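Local coordinates for protein mitochondrial association factor 1 (Toxoplasma gondii, PDB 6BXS) that belongs to a parasite family linked to the manipulation of host mitochondria and is built around a macro domain, a fold often associated with ADP-ribose binding, at residues A[52-60]-A[86-95]; A[117-127]-A[145-156]. All coordinates share one frame; numbering follows the deposited sequence.

Overall arrangement
Following the chain from its N terminus shows how a macro domain can secure an irregular loop through a helix. Strand 45-50 leads into loop 52-60, and after helix 61-76 the chain returns as helix 83-103; interaction 1 closes this excursion by laying the loop on residues 86-95. Only then does interaction 2 open, pairing 117-127 with 145-156 as antiparallel neighbours in the mixed sheet. The two contacts therefore follow in series, neither nested nor crossed, with centres about 11 Å apart. They meet at the helix: Q94 bonds to H150, E89 to S117, and I93 packs on F120, tying loop, helix and sheet together.

Interaction 1. Residues A[52-60]-A[86-95]; sequences TYGLFIGGV and LSAESQEIQE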
# COMPACT_ATOMS: atom_id res chain seq x y z
N THR A 52 3.84 3.26 8.92
CA THR A 52 4.27 3.06 10.29
C THR A 52 3.05 2.94 11.21
O THR A 52 1.96 3.38 10.86
CB THR A 52 5.15 4.23 10.77
OG1 THR A 52 4.40 5.44 10.68
CG2 THR A 52 6.40 4.35 9.92
N TYR A 53 3.26 2.36 12.38
CA TYR A 53 2.18 2.19 13.35
C TYR A 53 1.69 3.53 13.89
O TYR A 53 0.58 3.63 14.40
CB TYR A 53 2.66 1.29 14.49
CG TYR A 53 3.15 -0.06 14.01
CD1 TYR A 53 2.29 -0.94 13.37
CD2 TYR A 53 4.48 -0.44 14.16
CE1 TYR A 53 2.72 -2.17 12.91
CE2 TYR A 53 4.92 -1.68 13.71
CZ TYR A 53 4.04 -2.53 13.08
OH TYR A 53 4.47 -3.75 12.62
N GLY A 54 2.52 4.56 13.76
CA GLY A 54 2.15 5.91 14.16
C GLY A 54 1.46 6.70 13.06
O GLY A 54 1.02 7.82 13.28
N LEU A 55 1.39 6.11 11.86
CA LEU A 55 0.61 6.65 10.75
C LEU A 55 1.15 7.95 10.14
O LEU A 55 0.39 8.73 9.57
CB LEU A 55 -0.84 6.89 11.19
CG LEU A 55 -1.58 5.75 11.89
CD1 LEU A 55 -3.01 6.16 12.19
CD2 LEU A 55 -1.54 4.48 11.06
N PHE A 56 2.46 8.17 10.23
CA PHE A 56 3.07 9.35 9.61
C PHE A 56 3.76 9.00 8.29
O PHE A 56 4.22 7.87 8.11
CB PHE A 56 4.08 10.00 10.55
CG PHE A 56 5.36 9.22 10.69
CD1 PHE A 56 6.41 9.42 9.82
CD2 PHE A 56 5.50 8.28 11.70
CE1 PHE A 56 7.58 8.69 9.94
CE2 PHE A 56 6.66 7.56 11.82
CZ PHE A 56 7.70 7.76 10.94
N ILE A 57 3.83 9.97 7.39
CA ILE A 57 4.62 9.85 6.17
C ILE A 57 5.96 10.54 6.37
O ILE A 57 6.03 11.76 6.52
CB ILE A 57 3.89 10.45 4.96
CG1 ILE A 57 2.64 9.61 4.64
CG2 ILE A 57 4.81 10.48 3.74
CD1 ILE A 57 1.70 10.25 3.64
N GLY A 58 7.03 9.75 6.37
CA GLY A 58 8.36 10.25 6.65
C GLY A 58 9.26 9.12 7.11
O GLY A 58 8.99 7.95 6.83
N GLY A 59 10.33 9.46 7.82
CA GLY A 59 11.19 8.47 8.43
C GLY A 59 12.10 7.75 7.45
O GLY A 59 12.73 8.38 6.60
N VAL A 60 12.15 6.43 7.58
CA VAL A 60 13.10 5.61 6.83
C VAL A 60 12.40 4.56 5.97
O VAL A 60 11.18 4.46 5.97
CB VAL A 60 14.08 4.90 7.79
CG1 VAL A 60 14.86 5.93 8.60
CG2 VAL A 60 13.33 3.95 8.72
N LEU A 86 4.99 17.56 6.76
CA LEU A 86 4.39 16.39 6.12
C LEU A 86 4.13 15.27 7.12
O LEU A 86 3.09 14.63 7.08
CB LEU A 86 5.30 15.89 4.99
CG LEU A 86 4.90 14.58 4.31
CD1 LEU A 86 3.48 14.64 3.78
CD2 LEU A 86 5.87 14.28 3.18
N SER A 87 5.10 15.05 8.01
CA SER A 87 4.97 14.02 9.03
C SER A 87 3.76 14.28 9.92
O SER A 87 2.94 13.39 10.14
CB SER A 87 6.23 13.95 9.89
OG SER A 87 7.22 13.15 9.27
N ALA A 88 3.66 15.50 10.43
CA ALA A 88 2.59 15.85 11.35
C ALA A 88 1.23 15.88 10.66
O ALA A 88 0.24 15.37 11.19
CB ALA A 88 2.87 17.20 12.00
N GLU A 89 1.18 16.46 9.46
CA GLU A 89 -0.10 16.62 8.77
C GLU A 89 -0.66 15.27 8.33
O GLU A 89 -1.83 14.97 8.56
CB GLU A 89 0.05 17.53 7.55
CG GLU A 89 -1.27 18.15 7.11
CD GLU A 89 -1.24 18.71 5.71
OE1 GLU A 89 -0.44 18.22 4.88
OE2 GLU A 89 -2.02 19.64 5.43
N SER A 90 0.18 14.46 7.69
CA SER A 90 -0.21 13.12 7.27
C SER A 90 -0.69 12.31 8.47
O SER A 90 -1.68 11.59 8.41
CB SER A 90 0.96 12.40 6.59
OG SER A 90 2.05 12.26 7.48
N GLN A 91 0.05 12.45 9.57
CA GLN A 91 -0.28 11.78 10.82
C GLN A 91 -1.66 12.21 11.34
O GLN A 91 -2.48 11.37 11.70
CB GLN A 91 0.81 12.08 11.86
CG GLN A 91 0.67 11.36 13.18
CD GLN A 91 1.90 11.54 14.05
OE1 GLN A 91 2.26 12.66 14.40
NE2 GLN A 91 2.56 10.43 14.39
N GLU A 92 -1.91 13.52 11.36
CA GLU A 92 -3.18 14.05 11.83
C GLU A 92 -4.36 13.55 11.00
O GLU A 92 -5.35 13.06 11.54
CB GLU A 92 -3.16 15.58 11.81
CG GLU A 92 -2.40 16.20 12.97
CD GLU A 92 -2.31 17.71 12.85
OE1 GLU A 92 -2.39 18.23 11.72
OE2 GLU A 92 -2.15 18.38 13.90
N ILE A 93 -4.24 13.67 9.68
CA ILE A 93 -5.31 13.26 8.77
C ILE A 93 -5.62 11.78 8.89
O ILE A 93 -6.79 11.38 8.94
CB ILE A 93 -4.95 13.59 7.31
CG1 ILE A 93 -4.95 15.10 7.09
CG2 ILE A 93 -5.93 12.92 6.35
CD1 ILE A 93 -4.38 15.55 5.76
N GLN A 94 -4.58 10.95 8.94
CA GLN A 94 -4.76 9.51 8.92
C GLN A 94 -5.22 8.96 10.28
O GLN A 94 -5.91 7.94 10.34
CB GLN A 94 -3.47 8.83 8.46
CG GLN A 94 -3.16 9.12 6.99
CD GLN A 94 -2.01 8.30 6.42
OE1 GLN A 94 -1.96 8.06 5.21
NE2 GLN A 94 -1.09 7.88 7.27
N GLU A 95 -4.85 9.63 11.37
CA GLU A 95 -5.37 9.27 12.68
C GLU A 95 -6.89 9.49 12.74
O GLU A 95 -7.63 8.63 13.21
CB GLU A 95 -4.70 10.09 13.79
CG GLU A 95 -3.34 9.57 14.22
CD GLU A 95 -2.79 10.32 15.41
OE1 GLU A 95 -3.29 10.11 16.53
OE2 GLU A 95 -1.85 11.13 15.23
O HOH W 1 7.75 13.78 6.28
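F56 and I57 bring the extended part of loop 52-60 against helix 86-95, the CA of F56 passing 4.3 Å from the CA of Q91. The buried hydroxyl of S90 joins loop and helix. It receives the N-H of I57 at 2.9 Å from N to OG along a nearly straight bond (164°), and donates to the helix carbonyl of L86, with OG 2.6 Å from O. The S90 OG reaches both because it is folded between its own backbone N and carbonyl carbon (chi1 61°). CB, CG1 and CD1 of I57 lie over this serine, while its CG2 branch meets L86 CD2 at 4.0 Å.

In sequence and position, the loop probably corresponds to the glycine-containing segment that follows a central strand in macro domains and borders the nucleotide pocket in ADP-ribose-binding relatives. Two glutamines of the helix hold its earlier carbonyls. The extended Q91 places NE2 3.2 Å from G54 O; the acceptor lies in the glutamine's amide plane, but the donor stands 40° out of the carbonyl plane. Q94 NE2 approaches L55 O at 2.9 Å in a bent, weak bond, while OE1 of the same amide bonds to H150 in the sheet. Farther along, L55 CD1 rests 4.0 Å from the CG of E95. At the other end, a water donates to I57 O at 2.7 Å and accepts from S87 OG, bridging the loop and the first turn of the segment.

Interaction 2. Residues A[117-127]-A[145-156]; sequences SRVFARSFAYV and GATFLHILKPEV
Residues F120 to Y126 pair antiparallel with T147 to L152, and the ladder is broken once: A121 and R122 both face I151, a classic beta bulge. The carbonyl O of I151 consequently takes two donors, A121 N at 2.6 Å and R122 N at 3.3 Å, the second in the carbonyl plane on a lone pair.

Packing is tight around H150. Its imidazole is engaged at the edge by S123 OG, 3.0 Å from ND1 in a bond whose direction is open, and over one face by CE1 of F120, with the two ring planes inclined at 39°; the same S123 hydroxyl also bonds to S113. F120 CG lies anti to its own carbonyl carbon (chi1 -54°), and this turns the ring back to H150 CB and alongside L152, where F120 CD1 lies 3.8 Å from L152 CD2. V119 CG1 sits over the centre of the same phenyl ring. On the other face of the sheet, the F124 ring presents its edge to L149 O, 3.3 Å from CD1.

The solvent side lies at R118 and K153, before the bulge on one strand and after it on the other. K153 N bonds to V119 O at 2.9 Å, and its bent side chain runs past the R118 carbonyl, CD to O 3.3 Å, to place NZ on G114 O, while R118 is exposed to solvent.

In this three-layer arrangement, helix 83-103, which carries the Q94 partner of H150, covers the side bearing F120, S123, A125, F148 and H150; helix 179-202 covers the side of T147, L149 and I151, with Y200 edge-to-face against F124, and strands 109-111 and 166-170 flank the pair.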
# COMPACT_ATOMS: atom_id res chain seq x y z
N SER A 117 -5.13 21.42 3.33
CA SER A 117 -3.80 20.86 3.08
C SER A 117 -3.20 21.38 1.78
O SER A 117 -3.93 21.75 0.85
CB SER A 117 -3.87 19.34 3.04
OG SER A 117 -2.58 18.78 2.82
N ARG A 118 -1.87 21.41 1.72
CA ARG A 118 -1.15 21.76 0.50
C ARG A 118 -0.64 20.50 -0.20
O ARG A 118 -0.13 20.56 -1.31
CB ARG A 118 0.02 22.69 0.80
CG ARG A 118 -0.26 23.78 1.83
CD ARG A 118 0.35 25.11 1.41
NE ARG A 118 0.49 26.04 2.53
CZ ARG A 118 1.63 26.29 3.18
NH1 ARG A 118 2.76 25.70 2.82
NH2 ARG A 118 1.64 27.15 4.18
N VAL A 119 -0.79 19.36 0.47
CA VAL A 119 -0.27 18.09 -0.02
C VAL A 119 -1.38 17.20 -0.56
O VAL A 119 -1.28 16.68 -1.67
CB VAL A 119 0.49 17.34 1.10
CG1 VAL A 119 0.92 15.95 0.63
CG2 VAL A 119 1.69 18.15 1.57
N PHE A 120 -2.42 17.02 0.24
CA PHE A 120 -3.50 16.09 -0.09
C PHE A 120 -4.75 16.82 -0.57
O PHE A 120 -5.24 17.73 0.09
CB PHE A 120 -3.84 15.23 1.13
CG PHE A 120 -2.66 14.53 1.72
CD1 PHE A 120 -2.11 13.42 1.09
CD2 PHE A 120 -2.09 14.97 2.90
CE1 PHE A 120 -1.02 12.77 1.62
CE2 PHE A 120 -1.00 14.31 3.44
CZ PHE A 120 -0.46 13.22 2.80
N ALA A 121 -5.26 16.40 -1.73
CA ALA A 121 -6.49 16.96 -2.29
C ALA A 121 -7.71 16.33 -1.63
O ALA A 121 -8.69 17.02 -1.32
CB ALA A 121 -6.54 16.74 -3.79
N ARG A 122 -7.66 15.02 -1.44
CA ARG A 122 -8.73 14.29 -0.78
C ARG A 122 -8.17 13.02 -0.16
O ARG A 122 -7.24 12.43 -0.71
CB ARG A 122 -9.85 13.97 -1.76
CG ARG A 122 -11.18 13.68 -1.10
CD ARG A 122 -12.34 14.08 -1.98
NE ARG A 122 -13.61 14.07 -1.25
CZ ARG A 122 -14.32 15.15 -0.91
NH1 ARG A 122 -13.91 16.37 -1.24
NH2 ARG A 122 -15.45 15.00 -0.25
N SER A 123 -8.73 12.61 0.97
CA SER A 123 -8.19 11.49 1.73
C SER A 123 -9.27 10.50 2.13
O SER A 123 -10.35 10.89 2.58
CB SER A 123 -7.47 12.00 2.98
OG SER A 123 -6.42 12.89 2.62
N PHE A 124 -8.96 9.22 1.98
CA PHE A 124 -9.89 8.14 2.25
C PHE A 124 -9.28 7.15 3.23
O PHE A 124 -8.06 7.12 3.41
CB PHE A 124 -10.28 7.41 0.96
CG PHE A 124 -10.87 8.30 -0.10
CD1 PHE A 124 -10.06 9.13 -0.86
CD2 PHE A 124 -12.23 8.31 -0.33
CE1 PHE A 124 -10.60 9.94 -1.84
CE2 PHE A 124 -12.78 9.12 -1.30
CZ PHE A 124 -11.97 9.94 -2.06
N ALA A 125 -10.12 6.33 3.85
CA ALA A 125 -9.65 5.25 4.70
C ALA A 125 -10.62 4.07 4.66
O ALA A 125 -11.79 4.23 4.32
CB ALA A 125 -9.45 5.72 6.12
N TYR A 126 -10.12 2.89 5.01
CA TYR A 126 -10.88 1.66 4.91
C TYR A 126 -10.21 0.59 5.76
O TYR A 126 -8.99 0.41 5.69
CB TYR A 126 -10.99 1.22 3.45
CG TYR A 126 -11.73 -0.09 3.19
CD1 TYR A 126 -11.14 -1.32 3.46
CD2 TYR A 126 -13.01 -0.08 2.65
CE1 TYR A 126 -11.81 -2.50 3.22
CE2 TYR A 126 -13.68 -1.27 2.40
CZ TYR A 126 -13.08 -2.47 2.69
OH TYR A 126 -13.75 -3.65 2.44
N VAL A 127 -10.99 -0.10 6.58
CA VAL A 127 -10.50 -1.27 7.31
C VAL A 127 -11.44 -2.45 7.10
O VAL A 127 -12.66 -2.31 7.20
CB VAL A 127 -10.35 -1.01 8.82
CG1 VAL A 127 -9.13 -0.15 9.10
CG2 VAL A 127 -11.61 -0.38 9.40
N GLY A 145 -3.66 -3.16 9.59
CA GLY A 145 -4.79 -3.34 8.69
C GLY A 145 -5.40 -2.02 8.26
O GLY A 145 -6.23 -1.98 7.35
N ALA A 146 -4.99 -0.93 8.91
CA ALA A 146 -5.46 0.40 8.54
C ALA A 146 -4.95 0.75 7.15
O ALA A 146 -3.74 0.69 6.90
CB ALA A 146 -5.00 1.43 9.55
N THR A 147 -5.86 1.10 6.26
CA THR A 147 -5.52 1.42 4.88
C THR A 147 -6.08 2.78 4.49
O THR A 147 -7.26 3.07 4.69
CB THR A 147 -6.06 0.35 3.90
OG1 THR A 147 -5.53 -0.93 4.26
CG2 THR A 147 -5.66 0.68 2.47
N PHE A 148 -5.21 3.62 3.93
CA PHE A 148 -5.58 4.96 3.51
C PHE A 148 -5.32 5.15 2.02
O PHE A 148 -4.41 4.53 1.46
CB PHE A 148 -4.81 6.01 4.32
CG PHE A 148 -4.88 5.78 5.80
CD1 PHE A 148 -3.93 5.01 6.44
CD2 PHE A 148 -5.90 6.34 6.56
CE1 PHE A 148 -3.99 4.80 7.81
CE2 PHE A 148 -5.97 6.13 7.92
CZ PHE A 148 -5.01 5.36 8.55
N LEU A 149 -6.13 5.99 1.38
CA LEU A 149 -5.96 6.33 -0.02
C LEU A 149 -6.03 7.85 -0.16
O LEU A 149 -6.99 8.47 0.30
CB LEU A 149 -7.02 5.65 -0.88
CG LEU A 149 -6.82 5.66 -2.40
CD1 LEU A 149 -7.60 4.51 -3.04
CD2 LEU A 149 -7.25 6.99 -3.02
N HIS A 150 -5.02 8.44 -0.79
CA HIS A 150 -4.94 9.89 -0.93
C HIS A 150 -4.84 10.33 -2.39
O HIS A 150 -4.03 9.80 -3.15
CB HIS A 150 -3.72 10.44 -0.17
CG HIS A 150 -3.68 10.07 1.28
ND1 HIS A 150 -4.45 10.70 2.23
CD2 HIS A 150 -2.95 9.14 1.94
CE1 HIS A 150 -4.20 10.17 3.42
NE2 HIS A 150 -3.29 9.22 3.26
N ILE A 151 -5.67 11.29 -2.76
CA ILE A 151 -5.48 12.01 -4.01
C ILE A 151 -4.56 13.19 -3.73
O ILE A 151 -4.92 14.10 -2.98
CB ILE A 151 -6.81 12.51 -4.61
CG1 ILE A 151 -7.78 11.34 -4.78
CG2 ILE A 151 -6.56 13.20 -5.95
CD1 ILE A 151 -9.14 11.73 -5.33
N LEU A 152 -3.38 13.18 -4.33
CA LEU A 152 -2.39 14.22 -4.10
C LEU A 152 -2.70 15.47 -4.91
O LEU A 152 -3.26 15.39 -6.01
CB LEU A 152 -0.99 13.71 -4.45
CG LEU A 152 -0.48 12.52 -3.64
CD1 LEU A 152 0.83 12.02 -4.22
CD2 LEU A 152 -0.32 12.88 -2.17
N LYS A 153 -2.35 16.63 -4.37
CA LYS A 153 -2.49 17.88 -5.11
C LYS A 153 -1.48 17.89 -6.26
O LYS A 153 -0.46 17.21 -6.18
CB LYS A 153 -2.29 19.09 -4.21
CG LYS A 153 -3.24 19.15 -3.02
CD LYS A 153 -3.27 20.54 -2.40
CE LYS A 153 -4.49 21.33 -2.84
NZ LYS A 153 -5.70 20.95 -2.06
N PRO A 154 -1.77 18.65 -7.33
CA PRO A 154 -0.88 18.66 -8.49
C PRO A 154 0.55 19.09 -8.16
O PRO A 154 1.49 18.69 -8.84
CB PRO A 154 -1.54 19.69 -9.43
CG PRO A 154 -2.96 19.72 -9.01
CD PRO A 154 -2.96 19.49 -7.54
N GLU A 155 0.71 19.89 -7.11
CA GLU A 155 2.02 20.46 -6.79
C GLU A 155 2.91 19.51 -5.99
O GLU A 155 4.04 19.86 -5.66
CB GLU A 155 1.86 21.77 -6.04
CG GLU A 155 1.04 22.82 -6.77
CD GLU A 155 -0.46 22.65 -6.57
OE1 GLU A 155 -0.88 21.62 -6.00
OE2 GLU A 155 -1.21 23.55 -7.00
N VAL A 156 2.40 18.31 -5.67
CA VAL A 156 3.22 17.27 -5.05
C VAL A 156 3.11 15.95 -5.82
O VAL A 156 3.59 14.92 -5.36
CB VAL A 156 2.83 17.03 -3.58
CG1 VAL A 156 2.91 18.33 -2.79
CG2 VAL A 156 1.44 16.43 -3.47